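Inulin fructotransferase (PDB 2INV) probably depolymerises inulin by intramolecular fructosyl transfer, releasing a cyclic di-fructose product. Local coordinates at residues L183-I188 / C208-G213; G231-A236 / R254-F259. All coordinates share one frame; numbering follows the deposited sequence.

Contact 1 of 2, residues L183-I188 / C208-G213; sequences LEHALI and CVELTG
H185 meets E210 edge-on: its ND1 donates to OE1 of the carboxylate at 2.7 Å, in a bond that is almost straight (170° at the hydrogen). The acceptor is the syn lone pair of OE1, and the imidazole and carboxylate planes lie only 23° apart, so ring and acid form one nearly flat unit. With CG of H185 anti to its own carbonyl carbon (chi1 -63°), the ring is carried to where its edge can face the acid. A water lies within bonding distance of both E210 OE1, at 2.7 Å, and the backbone O of L187, and can serve either. H185 ND1 is thus the sure donor to OE1, with the water as a possible second.

The glutamate has an apolar side as well. I188 lies alongside it, pointing the same way, with CG1 3.6 Å from E210 OE1, while I188 is itself flanked by E165 of strand 162-166. This face, carrying H185, I188 and E210, is partly exposed and holds the water; towards T212 it thins to a remote approach by the CG2 of I188.

The other face is buried. There L187 and V209 run side by side, CD2 of L187 4.1 Å from CG2 of V209, with I164, I202 and L234 packing around them. The backbones between the two faces are joined in parallel register: L187 N donates to C208 O and E210 N to L187 O, both at 2.9 Å, so one residue of the first strand both gives to and takes from the second. A mixed, partly exposed outer face, an aliphatic interior and parallel bonds between successive turns are the signature of the right-handed parallel beta-helix, here at neighbouring coils of the Pec_lyase-like fold.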
ATOM      1  N   LEU A 183      13.198  10.256 -18.777  1.00 11.20           N
ATOM      2  CA  LEU A 183      12.774   9.445 -19.927  1.00 11.08           C
ATOM      3  C   LEU A 183      11.524  10.064 -20.539  1.00 12.22           C
ATOM      4  O   LEU A 183      10.615  10.452 -19.796  1.00 10.43           O
ATOM      5  CB  LEU A 183      12.430   8.016 -19.479  1.00 12.08           C
ATOM      6  CG  LEU A 183      13.580   7.116 -19.044  1.00 12.10           C
ATOM      7  CD1 LEU A 183      13.023   5.902 -18.332  1.00 11.17           C
ATOM      8  CD2 LEU A 183      14.379   6.710 -20.267  1.00 12.03           C
ATOM      9  N   GLU A 184      11.435  10.128 -21.867  1.00 12.15           N
ATOM     10  CA  GLU A 184      10.232  10.716 -22.426  1.00 13.05           C
ATOM     11  C   GLU A 184       9.017   9.904 -22.000  1.00 12.57           C
ATOM     12  O   GLU A 184       7.950  10.456 -21.733  1.00 13.11           O
ATOM     13  CB  GLU A 184      10.280  10.825 -23.947  1.00 12.97           C
ATOM     14  CG  GLU A 184       9.232  11.828 -24.406  1.00 13.71           C
ATOM     15  CD  GLU A 184       9.320  12.222 -25.860  1.00 14.21           C
ATOM     16  OE1 GLU A 184      10.446  12.399 -26.368  1.00 13.54           O
ATOM     17  OE2 GLU A 184       8.252  12.389 -26.487  1.00 15.77           O
ATOM     18  N   HIS A 185       9.189   8.589 -21.942  1.00 13.53           N
ATOM     19  CA  HIS A 185       8.126   7.692 -21.509  1.00 12.85           C
ATOM     20  C   HIS A 185       8.804   6.734 -20.541  1.00 12.98           C
ATOM     21  O   HIS A 185       9.712   6.001 -20.925  1.00 12.50           O
ATOM     22  CB  HIS A 185       7.553   6.898 -22.686  1.00 13.57           C
ATOM     23  CG  HIS A 185       6.910   7.742 -23.739  1.00 13.93           C
ATOM     24  ND1 HIS A 185       5.573   8.072 -23.721  1.00 14.72           N
ATOM     25  CD2 HIS A 185       7.429   8.330 -24.843  1.00 14.41           C
ATOM     26  CE1 HIS A 185       5.294   8.826 -24.770  1.00 14.57           C
ATOM     27  NE2 HIS A 185       6.403   8.996 -25.466  1.00 15.44           N
ATOM     28  N   ALA A 186       8.385   6.744 -19.283  1.00 11.68           N
ATOM     29  CA  ALA A 186       9.002   5.859 -18.305  1.00 11.80           C
ATOM     30  C   ALA A 186       8.486   4.443 -18.477  1.00 11.78           C
ATOM     31  O   ALA A 186       9.222   3.534 -18.864  1.00 12.52           O
ATOM     32  CB  ALA A 186       8.706   6.351 -16.899  1.00  9.43           C
ATOM     33  N   LEU A 187       7.198   4.271 -18.211  1.00 11.70           N
ATOM     34  CA  LEU A 187       6.561   2.963 -18.304  1.00 12.25           C
ATOM     35  C   LEU A 187       5.282   2.946 -19.144  1.00 12.10           C
ATOM     36  O   LEU A 187       4.397   3.782 -18.967  1.00 11.50           O
ATOM     37  CB  LEU A 187       6.230   2.468 -16.896  1.00 12.19           C
ATOM     38  CG  LEU A 187       5.449   1.163 -16.802  1.00 13.34           C
ATOM     39  CD1 LEU A 187       6.368   0.007 -17.117  1.00 11.65           C
ATOM     40  CD2 LEU A 187       4.873   1.017 -15.403  1.00 12.94           C
ATOM     41  N   ILE A 188       5.194   1.977 -20.050  1.00 11.80           N
ATOM     42  CA  ILE A 188       4.024   1.816 -20.905  1.00 11.93           C
ATOM     43  C   ILE A 188       3.567   0.359 -20.846  1.00 11.98           C
ATOM     44  O   ILE A 188       4.376  -0.552 -20.998  1.00 11.15           O
ATOM     45  CB  ILE A 188       4.340   2.166 -22.381  1.00 11.01           C
ATOM     46  CG1 ILE A 188       4.666   3.654 -22.516  1.00 12.53           C
ATOM     47  CG2 ILE A 188       3.154   1.800 -23.269  1.00 11.65           C
ATOM     48  CD1 ILE A 188       5.071   4.073 -23.915  1.00 13.16           C
ATOM     49  N   CYS A 208       4.859   9.266 -17.167  1.00 12.28           N
ATOM     50  CA  CYS A 208       5.213   8.297 -16.138  1.00 12.74           C
ATOM     51  C   CYS A 208       4.614   6.898 -16.361  1.00 11.70           C
ATOM     52  O   CYS A 208       5.354   5.950 -16.639  1.00 11.35           O
ATOM     53  CB  CYS A 208       4.827   8.856 -14.761  1.00 12.90           C
ATOM     54  SG  CYS A 208       5.738  10.366 -14.346  1.00 13.93           S
ATOM     55  N   VAL A 209       3.298   6.754 -16.218  1.00 10.74           N
ATOM     56  CA  VAL A 209       2.677   5.451 -16.428  1.00 11.05           C
ATOM     57  C   VAL A 209       1.531   5.524 -17.434  1.00 10.67           C
ATOM     58  O   VAL A 209       0.552   6.243 -17.243  1.00 11.12           O
ATOM     59  CB  VAL A 209       2.155   4.843 -15.112  1.00 11.12           C
ATOM     60  CG1 VAL A 209       1.460   3.515 -15.400  1.00 11.98           C
ATOM     61  CG2 VAL A 209       3.304   4.627 -14.147  1.00 12.52           C
ATOM     62  N   GLU A 210       1.665   4.746 -18.504  1.00 10.52           N
ATOM     63  CA  GLU A 210       0.674   4.708 -19.577  1.00 10.87           C
ATOM     64  C   GLU A 210       0.052   3.325 -19.788  1.00 11.79           C
ATOM     65  O   GLU A 210       0.681   2.428 -20.360  1.00 12.72           O
ATOM     66  CB  GLU A 210       1.315   5.183 -20.886  1.00 11.83           C
ATOM     67  CG  GLU A 210       1.733   6.646 -20.872  1.00 11.25           C
ATOM     68  CD  GLU A 210       2.541   7.029 -22.098  1.00 13.83           C
ATOM     69  OE1 GLU A 210       3.789   7.063 -21.995  1.00 13.54           O
ATOM     70  OE2 GLU A 210       1.938   7.279 -23.170  1.00 13.67           O
ATOM     71  N   LEU A 211      -1.186   3.165 -19.327  1.00 11.65           N
ATOM     72  CA  LEU A 211      -1.911   1.907 -19.472  1.00 12.10           C
ATOM     73  C   LEU A 211      -2.856   2.062 -20.655  1.00 12.64           C
ATOM     74  O   LEU A 211      -4.013   2.472 -20.515  1.00 12.86           O
ATOM     75  CB  LEU A 211      -2.690   1.615 -18.200  1.00 11.95           C
ATOM     76  CG  LEU A 211      -1.817   1.824 -16.966  1.00 12.17           C
ATOM     77  CD1 LEU A 211      -2.638   1.634 -15.703  1.00 11.61           C
ATOM     78  CD2 LEU A 211      -0.638   0.866 -17.005  1.00 10.66           C
ATOM     79  N   THR A 212      -2.330   1.735 -21.828  1.00 13.14           N
ATOM     80  CA  THR A 212      -3.050   1.866 -23.083  1.00 14.10           C
ATOM     81  C   THR A 212      -3.802   0.623 -23.541  1.00 14.10           C
ATOM     82  O   THR A 212      -3.746  -0.422 -22.901  1.00 14.44           O
ATOM     83  CB  THR A 212      -2.065   2.288 -24.178  1.00 14.87           C
ATOM     84  OG1 THR A 212      -1.030   1.302 -24.285  1.00 17.02           O
ATOM     85  CG2 THR A 212      -1.430   3.625 -23.816  1.00 15.48           C
ATOM     86  N   GLY A 213      -4.505   0.762 -24.661  1.00 14.65           N
ATOM     87  CA  GLY A 213      -5.263  -0.339 -25.222  1.00 14.28           C
ATOM     88  C   GLY A 213      -6.521  -0.632 -24.421  1.00 14.68           C
ATOM     89  O   GLY A 213      -7.634  -0.231 -24.796  1.00 14.00           O
TER
HETATM   90  O   HOH W   1       5.234   6.567 -19.763  1.00 15.20           O

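Contact 2 of 2, residues G231-A236 / R254-F259; sequences GVTLLA and RSLIEF
V232 lays its CG1 over one face of the R254 guanidinium, 3.3 Å from CZ and displaced towards the rim of the plane. The two side chains run side by side, the arginine extended from CG to NE. In the guanidinium plane, at its edge, stands E258, gripped side-on: NE donates to OE1, and NH2 to OE2 at 2.7 Å in a salt bridge. S255 OG adds a bond to OE1 from the anti side, so that oxygen takes two donors from different directions.

T233 works at the bend of the chain. Its hydroxyl, anti to its own carbonyl carbon (chi1 -54°), donates to S255 O at 2.7 Å, in the carbonyl plane and on a lone pair. A water accepts from T233 N and donates to both L234 O and S255 OG. Beyond the corner the strands pair in parallel, E258 N giving to L234 O and A236 N to E258 O; A236 CB rests 3.5 Å from F259 CD1, beside V267 and L242.

E258 is buried, with R281 of strand 280-283 as a further neighbour. The R254 salt bridge balances its negative charge and the S255 bond adds to the grip, which would be expected to keep it ionised despite its burial.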
ATOM      1  N   GLY A 231       3.161  15.666 -21.106  1.00 18.29           N
ATOM      2  CA  GLY A 231       2.945  14.259 -20.852  1.00 17.22           C
ATOM      3  C   GLY A 231       1.905  13.994 -19.790  1.00 16.29           C
ATOM      4  O   GLY A 231       1.375  14.917 -19.161  1.00 15.81           O
ATOM      5  N   VAL A 232       1.632  12.716 -19.576  1.00 14.57           N
ATOM      6  CA  VAL A 232       0.669  12.307 -18.584  1.00 13.06           C
ATOM      7  C   VAL A 232       1.418  11.707 -17.411  1.00 12.21           C
ATOM      8  O   VAL A 232       2.547  11.219 -17.567  1.00 11.83           O
ATOM      9  CB  VAL A 232      -0.285  11.263 -19.161  1.00 14.54           C
ATOM     10  CG1 VAL A 232      -1.093  11.881 -20.299  1.00 15.04           C
ATOM     11  CG2 VAL A 232       0.496  10.060 -19.670  1.00 14.63           C
ATOM     12  N   THR A 233       0.796  11.747 -16.241  1.00 11.01           N
ATOM     13  CA  THR A 233       1.421  11.180 -15.076  1.00 11.00           C
ATOM     14  C   THR A 233       0.892   9.749 -15.091  1.00 11.59           C
ATOM     15  O   THR A 233       1.633   8.812 -15.395  1.00 11.79           O
ATOM     16  CB  THR A 233       1.008  11.957 -13.829  1.00 10.14           C
ATOM     17  OG1 THR A 233       1.297  13.347 -14.032  1.00 10.44           O
ATOM     18  CG2 THR A 233       1.778  11.475 -12.609  1.00 10.13           C
ATOM     19  N   LEU A 234      -0.394   9.574 -14.800  1.00 11.77           N
ATOM     20  CA  LEU A 234      -0.993   8.245 -14.854  1.00 11.97           C
ATOM     21  C   LEU A 234      -2.096   8.315 -15.900  1.00 11.60           C
ATOM     22  O   LEU A 234      -3.004   9.148 -15.815  1.00 11.22           O
ATOM     23  CB  LEU A 234      -1.592   7.837 -13.512  1.00 12.31           C
ATOM     24  CG  LEU A 234      -2.373   6.517 -13.562  1.00 12.99           C
ATOM     25  CD1 LEU A 234      -1.456   5.367 -13.954  1.00 14.26           C
ATOM     26  CD2 LEU A 234      -3.005   6.259 -12.207  1.00 15.54           C
ATOM     27  N   LEU A 235      -1.997   7.454 -16.903  1.00 11.62           N
ATOM     28  CA  LEU A 235      -2.967   7.413 -17.984  1.00 12.11           C
ATOM     29  C   LEU A 235      -3.559   6.014 -18.106  1.00 11.22           C
ATOM     30  O   LEU A 235      -2.832   5.019 -18.048  1.00 10.95           O
ATOM     31  CB  LEU A 235      -2.275   7.820 -19.285  1.00 12.70           C
ATOM     32  CG  LEU A 235      -2.944   7.519 -20.626  1.00 12.78           C
ATOM     33  CD1 LEU A 235      -4.285   8.224 -20.737  1.00 13.26           C
ATOM     34  CD2 LEU A 235      -2.012   7.967 -21.739  1.00 13.49           C
ATOM     35  N   ALA A 236      -4.877   5.938 -18.265  1.00 11.19           N
ATOM     36  CA  ALA A 236      -5.541   4.649 -18.391  1.00 12.48           C
ATOM     37  C   ALA A 236      -6.537   4.646 -19.546  1.00 12.10           C
ATOM     38  O   ALA A 236      -7.402   5.518 -19.632  1.00 13.94           O
ATOM     39  CB  ALA A 236      -6.239   4.308 -17.098  1.00 12.94           C
ATOM     40  N   ARG A 254       0.581  17.160 -17.730  1.00 13.02           N
ATOM     41  CA  ARG A 254      -0.464  18.026 -18.274  1.00 13.11           C
ATOM     42  C   ARG A 254      -1.665  17.689 -17.404  1.00 12.51           C
ATOM     43  O   ARG A 254      -2.581  18.496 -17.216  1.00 13.07           O
ATOM     44  CB  ARG A 254      -0.758  17.684 -19.743  1.00 13.10           C
ATOM     45  CG  ARG A 254      -1.402  16.316 -19.953  1.00 14.95           C
ATOM     46  CD  ARG A 254      -1.501  15.956 -21.435  1.00 15.40           C
ATOM     47  NE  ARG A 254      -2.362  14.794 -21.641  1.00 16.68           N
ATOM     48  CZ  ARG A 254      -2.221  13.928 -22.639  1.00 16.93           C
ATOM     49  NH1 ARG A 254      -1.249  14.083 -23.528  1.00 17.77           N
ATOM     50  NH2 ARG A 254      -3.049  12.898 -22.741  1.00 17.52           N
ATOM     51  N   SER A 255      -1.624  16.470 -16.870  1.00 11.13           N
ATOM     52  CA  SER A 255      -2.651  15.936 -15.987  1.00 10.89           C
ATOM     53  C   SER A 255      -1.924  15.029 -15.002  1.00 11.76           C
ATOM     54  O   SER A 255      -0.769  14.667 -15.229  1.00 11.18           O
ATOM     55  CB  SER A 255      -3.686  15.132 -16.791  1.00 10.69           C
ATOM     56  OG  SER A 255      -3.073  14.023 -17.432  1.00 11.16           O
ATOM     57  N   LEU A 256      -2.586  14.671 -13.907  1.00 11.07           N
ATOM     58  CA  LEU A 256      -1.968  13.795 -12.920  1.00 12.61           C
ATOM     59  C   LEU A 256      -2.612  12.424 -13.031  1.00 13.14           C
ATOM     60  O   LEU A 256      -1.948  11.400 -12.890  1.00 12.82           O
ATOM     61  CB  LEU A 256      -2.138  14.357 -11.505  1.00 12.38           C
ATOM     62  CG  LEU A 256      -1.408  15.672 -11.212  1.00 11.70           C
ATOM     63  CD1 LEU A 256      -1.625  16.043  -9.754  1.00 12.50           C
ATOM     64  CD2 LEU A 256       0.082  15.540 -11.509  1.00 11.44           C
ATOM     65  N   ILE A 257      -3.914  12.412 -13.281  1.00 13.04           N
ATOM     66  CA  ILE A 257      -4.645  11.171 -13.456  1.00 13.82           C
ATOM     67  C   ILE A 257      -5.583  11.389 -14.617  1.00 12.89           C
ATOM     68  O   ILE A 257      -6.437  12.277 -14.592  1.00 12.94           O
ATOM     69  CB  ILE A 257      -5.429  10.777 -12.202  1.00 14.63           C
ATOM     70  CG1 ILE A 257      -4.447  10.405 -11.092  1.00 16.05           C
ATOM     71  CG2 ILE A 257      -6.353   9.598 -12.513  1.00 15.59           C
ATOM     72  CD1 ILE A 257      -5.094  10.119  -9.765  1.00 18.18           C
ATOM     73  N   GLU A 258      -5.415  10.565 -15.641  1.00 12.65           N
ATOM     74  CA  GLU A 258      -6.201  10.724 -16.843  1.00 12.60           C
ATOM     75  C   GLU A 258      -6.736   9.410 -17.384  1.00 12.23           C
ATOM     76  O   GLU A 258      -5.983   8.566 -17.881  1.00 11.96           O
ATOM     77  CB  GLU A 258      -5.338  11.424 -17.892  1.00 14.06           C
ATOM     78  CG  GLU A 258      -6.082  11.963 -19.067  1.00 14.58           C
ATOM     79  CD  GLU A 258      -5.140  12.629 -20.039  1.00 17.08           C
ATOM     80  OE1 GLU A 258      -4.285  13.419 -19.573  1.00 17.17           O
ATOM     81  OE2 GLU A 258      -5.245  12.379 -21.264  1.00 17.69           O
ATOM     82  N   PHE A 259      -8.052   9.260 -17.294  1.00 11.83           N
ATOM     83  CA  PHE A 259      -8.743   8.069 -17.765  1.00 11.96           C
ATOM     84  C   PHE A 259      -9.516   8.379 -19.041  1.00 12.12           C
ATOM     85  O   PHE A 259     -10.208   9.387 -19.106  1.00 12.61           O
ATOM     86  CB  PHE A 259      -9.808   7.614 -16.758  1.00 11.91           C
ATOM     87  CG  PHE A 259      -9.280   7.066 -15.463  1.00 11.47           C
ATOM     88  CD1 PHE A 259      -7.928   6.815 -15.273  1.00 10.69           C
ATOM     89  CD2 PHE A 259     -10.174   6.742 -14.435  1.00 11.22           C
ATOM     90  CE1 PHE A 259      -7.473   6.244 -14.077  1.00 10.10           C
ATOM     91  CE2 PHE A 259      -9.729   6.177 -13.256  1.00 10.52           C
ATOM     92  CZ  PHE A 259      -8.377   5.926 -13.074  1.00 11.33           C
TER
HETATM   93  O   HOH W   2      -2.014  11.895 -15.998  1.00  9.36           O

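Contacts 1 and 2 follow one another along the chain and together span four successive coils, their centres about 10 Å apart. They meet where strand 207-211 borders strand 232-240: V209 N lies 2.8 Å from T233 O and L211 N 2.8 Å from L235 O, both probable hydrogen bonds, while V209 CG1 packs on L234 CD1 at 3.7 Å inside the beta-helix. On the other face E210 touches V232 and L235, so the outer side runs on from one contact to the next. Bound fructose lies about 8 Å from the side chain of C208 and about 9 Å from that of L256, too far for either to touch it; the contacts sit beside the sugar sites rather than in them. R252, close before 254-259, belongs to a glycan pocket.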